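Local coordinates for protein aggretin alpha chain (Agkistrodon rhodostoma, PDB 3BX4) that elicits platelet aggregation by binding the platelet receptor CLEC1B (CLEC-2), which sets off Syk signalling and activation of PLC-gamma-2, at residues Asp13-Gln18 and Val130-Pro135; Gln23-Glu28 and Glu124-Phe129; Glu67-Ile72 and Lys117-Tyr122. All coordinates share one frame; numbering follows the deposited sequence.

Contact 1 of 3, residues Asp13-Gln18 and Val130-Pro135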
loop_
_atom_site.group_PDB
_atom_site.type_symbol
_atom_site.label_atom_id
_atom_site.label_comp_id
_atom_site.label_asym_id
_atom_site.label_seq_id
_atom_site.Cartn_x
_atom_site.Cartn_y
_atom_site.Cartn_z
ATOM N N ASP C 13 10.781 -28.471 -7.824
ATOM C CA ASP C 13 12.204 -28.073 -7.574
ATOM C C ASP C 13 12.502 -28.061 -6.054
ATOM O O ASP C 13 12.210 -29.070 -5.401
ATOM C CB ASP C 13 12.551 -26.786 -8.306
ATOM C CG ASP C 13 12.586 -26.954 -9.850
ATOM O OD1 ASP C 13 12.270 -28.029 -10.383
ATOM O OD2 ASP C 13 12.929 -25.940 -10.522
ATOM N N GLN C 14 13.099 -26.982 -5.500
ATOM C CA GLN C 14 13.469 -26.982 -4.079
ATOM C C GLN C 14 12.419 -26.311 -3.179
ATOM O O GLN C 14 12.653 -26.124 -1.992
ATOM C CB GLN C 14 14.849 -26.306 -3.861
ATOM C CG GLN C 14 14.827 -24.822 -4.010
ATOM C CD GLN C 14 15.034 -24.280 -5.441
ATOM O OE1 GLN C 14 14.390 -24.711 -6.414
ATOM N NE2 GLN C 14 15.947 -23.285 -5.560
ATOM N N HIS C 15 11.267 -25.987 -3.761
ATOM C CA HIS C 15 10.227 -25.224 -3.007
ATOM C C HIS C 15 8.978 -26.077 -2.820
ATOM O O HIS C 15 8.768 -27.100 -3.462
ATOM C CB HIS C 15 9.861 -23.931 -3.752
ATOM C CG HIS C 15 10.960 -22.906 -3.791
ATOM N ND1 HIS C 15 11.805 -22.783 -4.869
ATOM C CD2 HIS C 15 11.348 -21.978 -2.888
ATOM C CE1 HIS C 15 12.678 -21.813 -4.632
ATOM N NE2 HIS C 15 12.423 -21.304 -3.441
ATOM N N CYS C 16 8.131 -25.589 -1.897
ATOM C CA CYS C 16 6.820 -26.216 -1.624
ATOM C C CYS C 16 5.744 -25.159 -1.942
ATOM O O CYS C 16 5.889 -23.960 -1.683
ATOM C CB CYS C 16 6.692 -26.592 -0.142
ATOM S SG CYS C 16 8.003 -27.770 0.333
ATOM N N TYR C 17 4.597 -25.632 -2.447
ATOM C CA TYR C 17 3.621 -24.674 -2.922
ATOM C C TYR C 17 2.227 -25.134 -2.469
ATOM O O TYR C 17 1.970 -26.330 -2.295
ATOM C CB TYR C 17 3.575 -24.673 -4.457
ATOM C CG TYR C 17 4.833 -24.252 -5.147
ATOM C CD1 TYR C 17 5.926 -25.140 -5.158
ATOM C CD2 TYR C 17 4.930 -23.028 -5.769
ATOM C CE1 TYR C 17 7.128 -24.767 -5.811
ATOM C CE2 TYR C 17 6.122 -22.646 -6.394
ATOM C CZ TYR C 17 7.195 -23.579 -6.416
ATOM O OH TYR C 17 8.428 -23.209 -7.022
ATOM N N GLN C 18 1.346 -24.173 -2.303
ATOM C CA GLN C 18 -0.070 -24.576 -2.024
ATOM C C GLN C 18 -0.980 -23.511 -2.551
ATOM O O GLN C 18 -0.789 -22.331 -2.307
ATOM C CB GLN C 18 -0.296 -24.835 -0.521
ATOM C CG GLN C 18 -1.772 -25.351 -0.231
ATOM C CD GLN C 18 -1.967 -25.818 1.177
ATOM O OE1 GLN C 18 -1.035 -25.871 2.035
ATOM N NE2 GLN C 18 -3.187 -26.210 1.451
ATOM N N VAL C 130 -1.684 -18.299 -4.363
ATOM C CA VAL C 130 -0.896 -19.478 -4.202
ATOM C C VAL C 130 0.355 -19.038 -3.347
ATOM O O VAL C 130 0.861 -17.940 -3.653
ATOM C CB VAL C 130 -0.319 -19.974 -5.608
ATOM C CG1 VAL C 130 0.663 -21.092 -5.384
ATOM C CG2 VAL C 130 -1.524 -20.447 -6.524
ATOM N N CYS C 131 0.669 -19.831 -2.315
ATOM C CA CYS C 131 1.886 -19.589 -1.423
ATOM C C CYS C 131 3.014 -20.462 -1.946
ATOM O O CYS C 131 2.831 -21.548 -2.459
ATOM C CB CYS C 131 1.667 -19.939 0.076
ATOM S SG CYS C 131 0.268 -18.945 0.795
ATOM N N LYS C 132 4.230 -19.956 -1.752
ATOM C CA LYS C 132 5.488 -20.663 -2.170
ATOM C C LYS C 132 6.346 -20.571 -0.928
ATOM O O LYS C 132 6.466 -19.484 -0.328
ATOM C CB LYS C 132 6.126 -19.955 -3.379
ATOM C CG LYS C 132 7.611 -20.380 -3.734
ATOM C CD LYS C 132 7.959 -19.690 -4.997
ATOM C CE LYS C 132 9.463 -19.979 -5.422
ATOM N NZ LYS C 132 9.785 -19.222 -6.632
ATOM N N LEU C 133 6.973 -21.690 -0.564
ATOM C CA LEU C 133 7.815 -21.788 0.615
ATOM C C LEU C 133 9.186 -22.422 0.279
ATOM O O LEU C 133 9.255 -23.333 -0.504
ATOM C CB LEU C 133 7.080 -22.691 1.600
ATOM C CG LEU C 133 7.719 -23.162 2.846
ATOM C CD1 LEU C 133 7.759 -21.886 3.763
ATOM C CD2 LEU C 133 6.928 -24.292 3.518
ATOM N N LEU C 134 10.263 -21.923 0.902
ATOM C CA LEU C 134 11.538 -22.634 0.913
ATOM C C LEU C 134 11.653 -23.225 2.317
ATOM O O LEU C 134 11.785 -22.461 3.299
ATOM C CB LEU C 134 12.686 -21.653 0.627
ATOM C CG LEU C 134 14.054 -22.353 0.649
ATOM C CD1 LEU C 134 14.188 -23.256 -0.598
ATOM C CD2 LEU C 134 15.105 -21.225 0.696
ATOM N N PRO C 135 11.475 -24.547 2.428
ATOM C CA PRO C 135 11.380 -25.208 3.716
ATOM C C PRO C 135 12.720 -25.208 4.457
ATOM O O PRO C 135 13.770 -25.252 3.804
ATOM C CB PRO C 135 10.860 -26.621 3.373
ATOM C CG PRO C 135 11.145 -26.859 1.939
ATOM C CD PRO C 135 11.288 -25.486 1.286
#

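Contact 2 of 3, residues Gln23-Glu28 and Glu124-Phe129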
loop_
_atom_site.group_PDB
_atom_site.type_symbol
_atom_site.label_atom_id
_atom_site.label_comp_id
_atom_site.label_asym_id
_atom_site.label_seq_id
_atom_site.Cartn_x
_atom_site.Cartn_y
_atom_site.Cartn_z
ATOM N N GLN C 23 -10.758 -16.693 -0.215
ATOM C CA GLN C 23 -10.613 -15.451 -0.985
ATOM C C GLN C 23 -10.140 -14.278 -0.138
ATOM O O GLN C 23 -10.781 -13.873 0.860
ATOM C CB GLN C 23 -11.937 -15.156 -1.728
ATOM C CG GLN C 23 -12.184 -16.130 -2.959
ATOM C CD GLN C 23 -13.352 -15.692 -3.827
ATOM O OE1 GLN C 23 -14.433 -15.394 -3.286
ATOM N NE2 GLN C 23 -13.166 -15.637 -5.173
ATOM N N LYS C 24 -8.961 -13.717 -0.490
ATOM C CA LYS C 24 -8.307 -12.684 0.295
ATOM C C LYS C 24 -7.769 -11.594 -0.629
ATOM O O LYS C 24 -7.503 -11.848 -1.818
ATOM C CB LYS C 24 -7.114 -13.296 1.074
ATOM C CG LYS C 24 -7.521 -14.163 2.230
ATOM C CD LYS C 24 -6.325 -14.787 2.964
ATOM C CE LYS C 24 -6.908 -15.671 4.119
ATOM N NZ LYS C 24 -7.237 -14.780 5.322
ATOM N N THR C 25 -7.646 -10.384 -0.085
ATOM C CA THR C 25 -7.027 -9.240 -0.825
ATOM C C THR C 25 -5.569 -9.679 -1.013
ATOM O O THR C 25 -5.138 -10.592 -0.356
ATOM C CB THR C 25 -7.025 -7.901 -0.013
ATOM O OG1 THR C 25 -6.301 -8.072 1.211
ATOM C CG2 THR C 25 -8.513 -7.529 0.341
ATOM N N TRP C 26 -4.877 -8.951 -1.850
ATOM C CA TRP C 26 -3.431 -9.271 -2.083
ATOM C C TRP C 26 -2.694 -9.211 -0.731
ATOM O O TRP C 26 -1.979 -10.193 -0.393
ATOM C CB TRP C 26 -2.875 -8.340 -3.117
ATOM C CG TRP C 26 -1.473 -8.744 -3.608
ATOM C CD1 TRP C 26 -1.165 -9.548 -4.697
ATOM C CD2 TRP C 26 -0.236 -8.460 -2.935
ATOM N NE1 TRP C 26 0.249 -9.713 -4.770
ATOM C CE2 TRP C 26 0.806 -9.079 -3.688
ATOM C CE3 TRP C 26 0.086 -7.719 -1.796
ATOM C CZ2 TRP C 26 2.166 -8.972 -3.302
ATOM C CZ3 TRP C 26 1.407 -7.619 -1.406
ATOM C CH2 TRP C 26 2.436 -8.243 -2.179
ATOM N N ASP C 27 -2.848 -8.114 -0.001
ATOM C CA ASP C 27 -2.157 -7.944 1.308
ATOM C C ASP C 27 -2.523 -9.016 2.304
ATOM O O ASP C 27 -1.656 -9.584 2.980
ATOM C CB ASP C 27 -2.473 -6.550 1.899
ATOM C CG ASP C 27 -1.657 -5.397 1.288
ATOM O OD1 ASP C 27 -0.557 -5.532 0.647
ATOM O OD2 ASP C 27 -2.088 -4.250 1.580
ATOM N N GLU C 28 -3.803 -9.385 2.398
ATOM C CA GLU C 28 -4.174 -10.446 3.310
ATOM C C GLU C 28 -3.614 -11.814 2.896
ATOM O O GLU C 28 -3.293 -12.635 3.748
ATOM C CB GLU C 28 -5.722 -10.575 3.395
ATOM C CG GLU C 28 -6.303 -9.403 4.169
ATOM C CD GLU C 28 -5.294 -8.759 5.072
ATOM O OE1 GLU C 28 -4.912 -9.420 6.055
ATOM O OE2 GLU C 28 -4.875 -7.606 4.802
ATOM N N GLU C 124 -7.249 -4.697 -3.690
ATOM C CA GLU C 124 -8.226 -4.799 -2.590
ATOM C C GLU C 124 -9.321 -5.788 -2.890
ATOM O O GLU C 124 -10.169 -5.992 -1.989
ATOM C CB GLU C 124 -8.811 -3.410 -2.263
ATOM C CG GLU C 124 -7.738 -2.482 -1.643
ATOM C CD GLU C 124 -6.976 -3.057 -0.377
ATOM O OE1 GLU C 124 -7.560 -3.749 0.490
ATOM O OE2 GLU C 124 -5.749 -2.782 -0.226
ATOM N N GLN C 125 -9.285 -6.419 -4.073
ATOM C CA GLN C 125 -10.264 -7.485 -4.371
ATOM C C GLN C 125 -9.838 -8.827 -3.789
ATOM O O GLN C 125 -8.646 -9.227 -3.739
ATOM C CB GLN C 125 -10.504 -7.652 -5.864
ATOM C CG GLN C 125 -11.230 -6.487 -6.500
ATOM C CD GLN C 125 -11.747 -6.882 -7.849
ATOM O OE1 GLN C 125 -11.742 -8.068 -8.212
ATOM N NE2 GLN C 125 -12.146 -5.889 -8.632
ATOM N N MET C 126 -10.804 -9.568 -3.313
ATOM C CA MET C 126 -10.604 -10.878 -2.696
ATOM C C MET C 126 -10.603 -11.969 -3.749
ATOM O O MET C 126 -11.566 -12.184 -4.516
ATOM C CB MET C 126 -11.732 -11.137 -1.606
ATOM C CG MET C 126 -11.647 -10.202 -0.392
ATOM S SD MET C 126 -13.353 -10.133 0.367
ATOM C CE MET C 126 -13.229 -11.655 1.186
ATOM N N HIS C 127 -9.499 -12.698 -3.786
ATOM C CA HIS C 127 -9.326 -13.822 -4.699
ATOM C C HIS C 127 -8.532 -14.935 -4.038
ATOM O O HIS C 127 -7.871 -14.718 -3.053
ATOM C CB HIS C 127 -8.657 -13.386 -6.034
ATOM C CG HIS C 127 -9.480 -12.408 -6.824
ATOM N ND1 HIS C 127 -10.583 -12.802 -7.557
ATOM C CD2 HIS C 127 -9.469 -11.058 -6.851
ATOM C CE1 HIS C 127 -11.186 -11.729 -8.042
ATOM N NE2 HIS C 127 -10.498 -10.659 -7.680
ATOM N N ALA C 128 -8.586 -16.104 -4.666
ATOM C CA ALA C 128 -7.748 -17.256 -4.319
ATOM C C ALA C 128 -6.258 -16.819 -4.574
ATOM O O ALA C 128 -5.999 -15.784 -5.189
ATOM C CB ALA C 128 -8.094 -18.410 -5.247
ATOM N N PHE C 129 -5.351 -17.638 -4.058
ATOM C CA PHE C 129 -3.906 -17.222 -4.162
ATOM C C PHE C 129 -3.009 -18.438 -4.057
ATOM O O PHE C 129 -3.364 -19.506 -3.645
ATOM C CB PHE C 129 -3.614 -16.204 -3.053
ATOM C CG PHE C 129 -3.905 -16.675 -1.681
ATOM C CD1 PHE C 129 -5.193 -16.506 -1.101
ATOM C CD2 PHE C 129 -2.953 -17.313 -0.905
ATOM C CE1 PHE C 129 -5.461 -16.958 0.182
ATOM C CE2 PHE C 129 -3.224 -17.771 0.377
ATOM C CZ PHE C 129 -4.536 -17.605 0.941
HETATM O O HOH W 1 -6.346 -5.828 2.670
HETATM O O HOH W 2 -4.290 -5.736 -0.850
#

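Contact 3 of 3, residues Glu67-Ile72 and Lys117-Tyr122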
loop_
_atom_site.group_PDB
_atom_site.type_symbol
_atom_site.label_atom_id
_atom_site.label_comp_id
_atom_site.label_asym_id
_atom_site.label_seq_id
_atom_site.Cartn_x
_atom_site.Cartn_y
_atom_site.Cartn_z
ATOM N N GLU C 67 -13.020 -19.592 -10.110
ATOM C CA GLU C 67 -12.256 -18.387 -9.773
ATOM C C GLU C 67 -11.728 -17.717 -11.077
ATOM O O GLU C 67 -11.244 -18.439 -11.958
ATOM C CB GLU C 67 -11.094 -18.768 -8.834
ATOM C CG GLU C 67 -10.167 -17.632 -8.559
ATOM C CD GLU C 67 -10.805 -16.502 -7.742
ATOM O OE1 GLU C 67 -10.863 -16.605 -6.480
ATOM O OE2 GLU C 67 -11.172 -15.494 -8.371
ATOM N N ASP C 68 -11.785 -16.371 -11.182
ATOM C CA ASP C 68 -11.286 -15.688 -12.362
ATOM C C ASP C 68 -9.857 -15.234 -12.218
ATOM O O ASP C 68 -9.160 -15.024 -13.218
ATOM C CB ASP C 68 -12.133 -14.496 -12.830
ATOM C CG ASP C 68 -12.589 -13.566 -11.722
ATOM O OD1 ASP C 68 -12.287 -13.785 -10.505
ATOM O OD2 ASP C 68 -13.275 -12.549 -12.128
ATOM N N TYR C 69 -9.469 -15.018 -10.978
ATOM C CA TYR C 69 -8.060 -14.508 -10.732
ATOM C C TYR C 69 -7.466 -15.221 -9.550
ATOM O O TYR C 69 -8.168 -15.606 -8.618
ATOM C CB TYR C 69 -8.039 -13.013 -10.419
ATOM C CG TYR C 69 -8.452 -12.168 -11.586
ATOM C CD1 TYR C 69 -7.562 -11.833 -12.623
ATOM C CD2 TYR C 69 -9.766 -11.750 -11.699
ATOM C CE1 TYR C 69 -7.993 -11.064 -13.716
ATOM C CE2 TYR C 69 -10.185 -10.965 -12.787
ATOM C CZ TYR C 69 -9.298 -10.636 -13.775
ATOM O OH TYR C 69 -9.780 -9.897 -14.849
ATOM N N VAL C 70 -6.115 -15.418 -9.569
ATOM C CA VAL C 70 -5.479 -16.037 -8.447
ATOM C C VAL C 70 -4.223 -15.163 -8.164
ATOM O O VAL C 70 -3.456 -14.976 -9.090
ATOM C CB VAL C 70 -5.061 -17.503 -8.794
ATOM C CG1 VAL C 70 -4.048 -18.024 -7.707
ATOM C CG2 VAL C 70 -6.350 -18.433 -8.998
ATOM N N TRP C 71 -4.109 -14.641 -6.950
ATOM C CA TRP C 71 -2.949 -13.706 -6.631
ATOM C C TRP C 71 -1.689 -14.481 -6.652
ATOM O O TRP C 71 -1.617 -15.578 -6.160
ATOM C CB TRP C 71 -3.141 -13.134 -5.237
ATOM C CG TRP C 71 -4.292 -12.150 -5.125
ATOM C CD1 TRP C 71 -5.364 -12.195 -4.193
ATOM C CD2 TRP C 71 -4.499 -10.970 -5.896
ATOM N NE1 TRP C 71 -6.155 -11.100 -4.357
ATOM C CE2 TRP C 71 -5.682 -10.322 -5.391
ATOM C CE3 TRP C 71 -3.835 -10.392 -6.971
ATOM C CZ2 TRP C 71 -6.189 -9.111 -5.975
ATOM C CZ3 TRP C 71 -4.272 -9.193 -7.513
ATOM C CH2 TRP C 71 -5.472 -8.534 -7.015
ATOM N N ILE C 72 -0.612 -13.804 -7.143
ATOM C CA ILE C 72 0.761 -14.312 -6.996
ATOM C C ILE C 72 1.538 -13.108 -6.465
ATOM O O ILE C 72 0.967 -12.054 -6.224
ATOM C CB ILE C 72 1.353 -14.852 -8.372
ATOM C CG1 ILE C 72 1.235 -13.768 -9.465
ATOM C CG2 ILE C 72 0.655 -16.186 -8.754
ATOM C CD1 ILE C 72 2.029 -14.190 -10.764
ATOM N N LYS C 117 -0.186 -16.356 -18.159
ATOM C CA LYS C 117 0.308 -15.016 -18.293
ATOM C C LYS C 117 -0.066 -14.154 -17.067
ATOM O O LYS C 117 -1.154 -14.320 -16.484
ATOM C CB LYS C 117 -0.224 -14.403 -19.567
ATOM C CG LYS C 117 0.302 -15.145 -20.828
ATOM C CD LYS C 117 1.745 -14.801 -21.155
ATOM C CE LYS C 117 1.952 -14.774 -22.668
ATOM N NZ LYS C 117 3.190 -14.035 -23.046
ATOM N N TRP C 118 0.882 -13.326 -16.651
ATOM C CA TRP C 118 0.633 -12.371 -15.594
ATOM C C TRP C 118 -0.250 -11.208 -16.054
ATOM O O TRP C 118 -0.087 -10.668 -17.157
ATOM C CB TRP C 118 1.931 -11.813 -15.062
ATOM C CG TRP C 118 2.966 -12.858 -14.746
ATOM C CD1 TRP C 118 2.789 -14.203 -14.463
ATOM C CD2 TRP C 118 4.365 -12.603 -14.597
ATOM N NE1 TRP C 118 4.010 -14.786 -14.168
ATOM C CE2 TRP C 118 4.988 -13.840 -14.247
ATOM C CE3 TRP C 118 5.130 -11.457 -14.712
ATOM C CZ2 TRP C 118 6.361 -13.953 -14.042
ATOM C CZ3 TRP C 118 6.510 -11.569 -14.551
ATOM C CH2 TRP C 118 7.096 -12.798 -14.200
ATOM N N VAL C 119 -1.150 -10.776 -15.171
ATOM C CA VAL C 119 -1.934 -9.575 -15.412
ATOM C C VAL C 119 -1.892 -8.729 -14.107
ATOM O O VAL C 119 -1.656 -9.295 -13.061
ATOM C CB VAL C 119 -3.413 -9.915 -15.793
ATOM C CG1 VAL C 119 -3.455 -10.802 -17.061
ATOM C CG2 VAL C 119 -4.154 -10.614 -14.681
ATOM N N ASN C 120 -2.102 -7.415 -14.189
ATOM C CA ASN C 120 -2.244 -6.608 -13.002
ATOM C C ASN C 120 -3.720 -6.455 -12.678
ATOM O O ASN C 120 -4.577 -6.423 -13.591
ATOM C CB ASN C 120 -1.475 -5.262 -13.054
ATOM C CG ASN C 120 -1.997 -4.296 -14.111
ATOM O OD1 ASN C 120 -2.138 -4.644 -15.290
ATOM N ND2 ASN C 120 -2.288 -3.067 -13.677
ATOM N N TYR C 121 -4.027 -6.403 -11.396
ATOM C CA TYR C 121 -5.477 -6.273 -11.051
ATOM C C TYR C 121 -5.599 -5.512 -9.751
ATOM O O TYR C 121 -4.648 -5.095 -9.130
ATOM C CB TYR C 121 -6.146 -7.662 -10.976
ATOM C CG TYR C 121 -7.634 -7.636 -11.361
ATOM C CD1 TYR C 121 -8.611 -8.115 -10.483
ATOM C CD2 TYR C 121 -8.056 -7.087 -12.594
ATOM C CE1 TYR C 121 -10.015 -8.042 -10.841
ATOM C CE2 TYR C 121 -9.477 -7.022 -12.953
ATOM C CZ TYR C 121 -10.386 -7.549 -12.072
ATOM O OH TYR C 121 -11.742 -7.455 -12.398
ATOM N N TYR C 122 -6.826 -5.380 -9.258
ATOM C CA TYR C 122 -7.105 -4.493 -8.172
ATOM C C TYR C 122 -6.766 -5.147 -6.816
ATOM O O TYR C 122 -7.404 -6.083 -6.383
ATOM C CB TYR C 122 -8.640 -4.247 -8.241
ATOM C CG TYR C 122 -8.989 -3.500 -9.500
ATOM C CD1 TYR C 122 -9.527 -4.154 -10.614
ATOM C CD2 TYR C 122 -8.700 -2.136 -9.598
ATOM C CE1 TYR C 122 -9.857 -3.440 -11.814
ATOM C CE2 TYR C 122 -9.015 -1.436 -10.722
ATOM C CZ TYR C 122 -9.598 -2.075 -11.819
ATOM O OH TYR C 122 -9.822 -1.319 -12.935
#

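Contact 1 of 3, residues Asp13-Gln18 and Val130-Pro135
The side chain of Lys-132 starts with CG opposite the backbone N (chi1 167°) and stays extended to its end, while His-15 swings its ring to the side of its own N (chi1 -68°); together these torsions bring the lysine CE over the centre of the imidazole face. CE stands 3.6 Å from the His-15 ring centroid, only 4° off the ring normal, a CH-pi contact. The opposite face of the same ring is covered, toward its rim, by CG of Gln-14, so the imidazole is sandwiched between two aliphatic chains. Tyr-17 runs alongside Lys-132 and points the same way, its CE2 lying 3.8 Å from the lysine CD.

These groups ride on an antiparallel ladder that pairs the two ends of the chain. Cys-16 and Leu-133 form one hydrogen-bonded pair, with Cys-16 N to Leu-133 O at 2.9 Å; Gln-18 and Cys-131 form the next, with Cys-131 N to Gln-18 O at 2.9 Å. Tyr-17 and Lys-132 are the non-hydrogen-bonded pair between them. Across the other face of the sheet, SG of Cys-16 rests 3.6 Å from CG of Pro-135, and each cysteine carries a disulfide, Cys-16 to Cys-5 and Cys-131 to Cys-33. Joining the termini in this way is characteristic of the C-type lectin fold.

The face with Tyr-17 and Lys-132 looks onto helix 48-59: Glu-50 accepts from the Tyr-17 hydroxyl and pairs with the buried ammonium of Lys-132, which Glu-46 and Ser-44 also bind. Val-130 packs on Leu-57 and Ile-58 of that helix, and strand 127-133 continues the sheet to strands 41-42 and 69-76.

Contact 2 of 3, residues Gln23-Glu28 and Glu124-Phe129
Lys-24 and His-127 form a single antiparallel hydrogen-bonded pair, Lys-24 N to His-127 O at 3.0 Å and His-127 N to Lys-24 O at 2.9 Å, nearly straight at both N-H groups although each donor stands well above the plane of the carbonyl it meets. Taken end to end, the two touching parts run 113° apart, and the side chains of the bridged pair diverge. Lys-24 crosses Phe-129 with its aliphatic part, CD coming 3.6 Å from CE1 of the ring. Phe-129 CG sits between its backbone N and carbonyl carbon (chi1 57°), which sets CE1 against the lysine methylenes. Met-126 bends at its last torsion and brings CE to 3.3 Å from the carbonyl O of Gln-23.

Thr-25 is the N-cap of helix 26-34: its OG1 accepts from Glu-28 N at 3.1 Å, while its methyl CG2 lies against the carbonyl O of Glu-124. A water bound to OG1 donates to Glu-28 OE2 and to Glu-124 OE1, bridging two carboxylates. A second water accepts from Asp-27 N at 2.9 Å and reaches Glu-124 only weakly. Within 124-129, His-127 NE2 donates to Gln-125 OE1 in the ring plane, and its ND1 is bound to Glu-67, fixing the imidazole's rotation from both nitrogens.

The contact thus joins the start of helix 26-34 to the entry of strand 127-133 in the C-type lectin domain. Phe-129 is wedged against Ala-29, Phe-32 and Cys-33 of that helix, with Phe-20 of strand 15-21 beside it, and Ala-128 pairs with Trp-71 of strand 69-76.

Contact 3 of 3, residues Glu67-Ile72 and Lys117-Tyr122
At the start of strand 69-76, Tyr-69 stacks its ring face-to-face on that of Tyr-121, in a part of the C-type lectin fold where two strands of one curled sheet cross at 94° without hydrogen-bonding to each other. The tyrosine rings have centroids 4.0 Å apart and planes only 19° from parallel, although the side chains carrying them meet at about a right angle. Tyr-121 is covered on its opposite face by CD1 of Tyr-122, while Val-119 CG2 approaches Tyr-69 at its edge, 4.0 Å from CE1. The backbone N of Tyr-69 donates to Glu-67 OE2.

Two residues on, Trp-71 directs the far rim of its indole to the second segment: CH2 lies 3.2 Å from the carbonyl O of Tyr-122, which sits in the ring plane, and NE1 is hydrogen-bonded to Gln-125 O. Ile-72 comes next, touching Leu-109 of strand 106-110, which runs between the two strands and pairs with both. Leu-109 also touches Trp-118, a residue that meets aromatic side chains of another protein chain in the assembly. Ile-72 places CG1 between its backbone N and carbonyl carbon (chi1 54°), and from there its terminal CD1 extends over the face of Trp-118, 4.1 Å from the centroid of the five-membered ring.

How the contacts relate
The three contacts are nested along the chain: contact 3 lies inside the loop closed by contact 2, which in turn lies inside the loop closed by contact 1. Contacts 1 and 2 share strand 127-133, and their centres are about 19 Å apart; the centre of contact 3 is about 10 Å from that of contact 2 and about 19 Å from that of contact 1. Strand 69-76 borders strand 127-133 in parallel, so contacts 1 and 2 both join contact 3 through the backbone of Trp-71. One long central strand therefore links the paired termini, the start of helix 26-34 and strand 69-76 within a single C-type lectin domain, and segment 117-122 is met by another protein chain of the assembly.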